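PDB 4BG2: PatF from Prochloron didemni, which is probably a prenyltransferase-like protein of the patellamide (cyanobactin) pathway, although its own enzymatic activity is unproven. Local coordinates for residues 245-248 with 252-255. Numbering follows the deposited sequence.
Sequences FYHS and DLPK
His247, the last residue of strand 242-247, meets Leu253 and Asp252 at the start of the short helix 253-256 through van der Waals contacts, with no hydrogen bond between the two segments. The methyl CD2 of Leu253 lies 3.8 Å from CD2 of the His247 imidazole and 4.0 Å from its CG, reaching the ring obliquely on its carbon side. In both residues CG stands anti to the carbonyl carbon (chi1 -70° in each), which sets the two groups beside each other. Near ND1 the ring has a looser neighbour, CB of Asp252 at 4.4 Å from that nitrogen.

The polar groups add little between the segments. ND1 of His247 and OD2 of Asp252 are 5.1 Å apart, too far to bond. The carboxylate of Asp252 turns instead to its own segment: its OD1 makes a long salt bridge of 3.7 Å to NZ of Lys255, while the carbonyl O of Asp252 accepts the backbone N of Lys255 at 3.1 Å.

Beyond the two segments, the ring of Tyr256 meets that of His247 with the planes about 20° apart, and Leu253 also rests on Val279 of the adjacent strand 276-284. Backbone bonding of His247 with Val279 ties the strand end into the sheet. Tyr246 points into the barrel, its OH bonded to Glu51 of the non-adjacent strand 48-57. The contact thus packs a short helix back against the preceding strand on the outer face of the closed antiparallel barrel, whose ten strands run in sequence order with helices outside, as in the ABBA prenyltransferase fold.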
loop_
_atom_site.group_PDB
_atom_site.type_symbol
_atom_site.label_atom_id
_atom_site.label_comp_id
_atom_site.label_asym_id
_atom_site.label_seq_id
_atom_site.Cartn_x
_atom_site.Cartn_y
_atom_site.Cartn_z
ATOM N N PHE A 245 -2.092 -9.771 4.730
ATOM C CA PHE A 245 -3.093 -10.251 5.670
ATOM C C PHE A 245 -3.562 -9.072 6.523
ATOM O O PHE A 245 -2.802 -8.620 7.365
ATOM C CB PHE A 245 -2.482 -11.337 6.547
ATOM C CG PHE A 245 -1.880 -12.463 5.767
ATOM C CD1 PHE A 245 -2.675 -13.522 5.331
ATOM C CD2 PHE A 245 -0.538 -12.462 5.451
ATOM C CE1 PHE A 245 -2.125 -14.559 4.604
ATOM C CE2 PHE A 245 0.017 -13.489 4.723
ATOM C CZ PHE A 245 -0.774 -14.539 4.293
ATOM N N TYR A 246 -4.796 -8.600 6.300
ATOM C CA TYR A 246 -5.360 -7.438 7.001
ATOM C C TYR A 246 -6.160 -7.850 8.241
ATOM O O TYR A 246 -7.007 -8.726 8.173
ATOM C CB TYR A 246 -6.235 -6.578 6.056
ATOM C CG TYR A 246 -5.446 -5.471 5.296
ATOM C CD1 TYR A 246 -5.275 -4.197 5.880
ATOM C CD2 TYR A 246 -4.891 -5.679 4.039
ATOM C CE1 TYR A 246 -4.570 -3.178 5.234
ATOM C CE2 TYR A 246 -4.176 -4.655 3.381
ATOM C CZ TYR A 246 -4.013 -3.410 3.993
ATOM O OH TYR A 246 -3.309 -2.359 3.388
ATOM N N HIS A 247 -5.875 -7.206 9.369
ATOM C CA HIS A 247 -6.563 -7.463 10.632
ATOM C C HIS A 247 -7.022 -6.172 11.287
ATOM O O HIS A 247 -6.292 -5.175 11.298
ATOM C CB HIS A 247 -5.634 -8.186 11.597
ATOM C CG HIS A 247 -5.350 -9.593 11.202
ATOM N ND1 HIS A 247 -6.070 -10.660 11.693
ATOM C CD2 HIS A 247 -4.438 -10.110 10.345
ATOM C CE1 HIS A 247 -5.602 -11.776 11.161
ATOM N NE2 HIS A 247 -4.615 -11.469 10.338
ATOM N N SER A 248 -8.225 -6.205 11.852
ATOM C CA SER A 248 -8.776 -5.048 12.525
ATOM C C SER A 248 -8.546 -5.122 14.036
ATOM O O SER A 248 -8.740 -4.143 14.721
ATOM C CB SER A 248 -10.268 -4.903 12.208
ATOM O OG SER A 248 -10.971 -6.038 12.651
ATOM N N ASP A 252 -4.709 -9.949 17.750
ATOM C CA ASP A 252 -4.793 -11.218 17.045
ATOM C C ASP A 252 -3.525 -11.571 16.262
ATOM O O ASP A 252 -3.373 -12.726 15.874
ATOM C CB ASP A 252 -6.002 -11.221 16.096
ATOM C CG ASP A 252 -7.336 -11.381 16.831
ATOM O OD1 ASP A 252 -7.365 -11.868 17.990
ATOM O OD2 ASP A 252 -8.369 -11.017 16.223
ATOM N N LEU A 253 -2.624 -10.616 16.007
ATOM C CA LEU A 253 -1.446 -10.923 15.174
ATOM C C LEU A 253 -0.567 -12.052 15.727
ATOM O O LEU A 253 -0.192 -12.945 14.975
ATOM C CB LEU A 253 -0.576 -9.688 14.881
ATOM C CG LEU A 253 -1.103 -8.590 13.950
ATOM C CD1 LEU A 253 0.000 -7.558 13.768
ATOM C CD2 LEU A 253 -1.584 -9.100 12.596
ATOM N N PRO A 254 -0.218 -12.009 17.029
ATOM C CA PRO A 254 0.597 -13.103 17.612
ATOM C C PRO A 254 -0.020 -14.502 17.520
ATOM O O PRO A 254 0.691 -15.497 17.679
ATOM C CB PRO A 254 0.743 -12.694 19.084
ATOM C CG PRO A 254 0.537 -11.220 19.097
ATOM C CD PRO A 254 -0.448 -10.924 18.003
ATOM N N LYS A 255 -1.329 -14.585 17.294
ATOM C CA LYS A 255 -1.978 -15.876 17.050
ATOM C C LYS A 255 -1.538 -16.473 15.724
ATOM O O LYS A 255 -1.527 -17.679 15.587
ATOM C CB LYS A 255 -3.506 -15.743 17.080
ATOM C CG LYS A 255 -4.022 -15.254 18.423
ATOM C CD LYS A 255 -5.541 -15.232 18.513
ATOM C CE LYS A 255 -5.969 -14.501 19.780
ATOM N NZ LYS A 255 -7.355 -14.825 20.236
#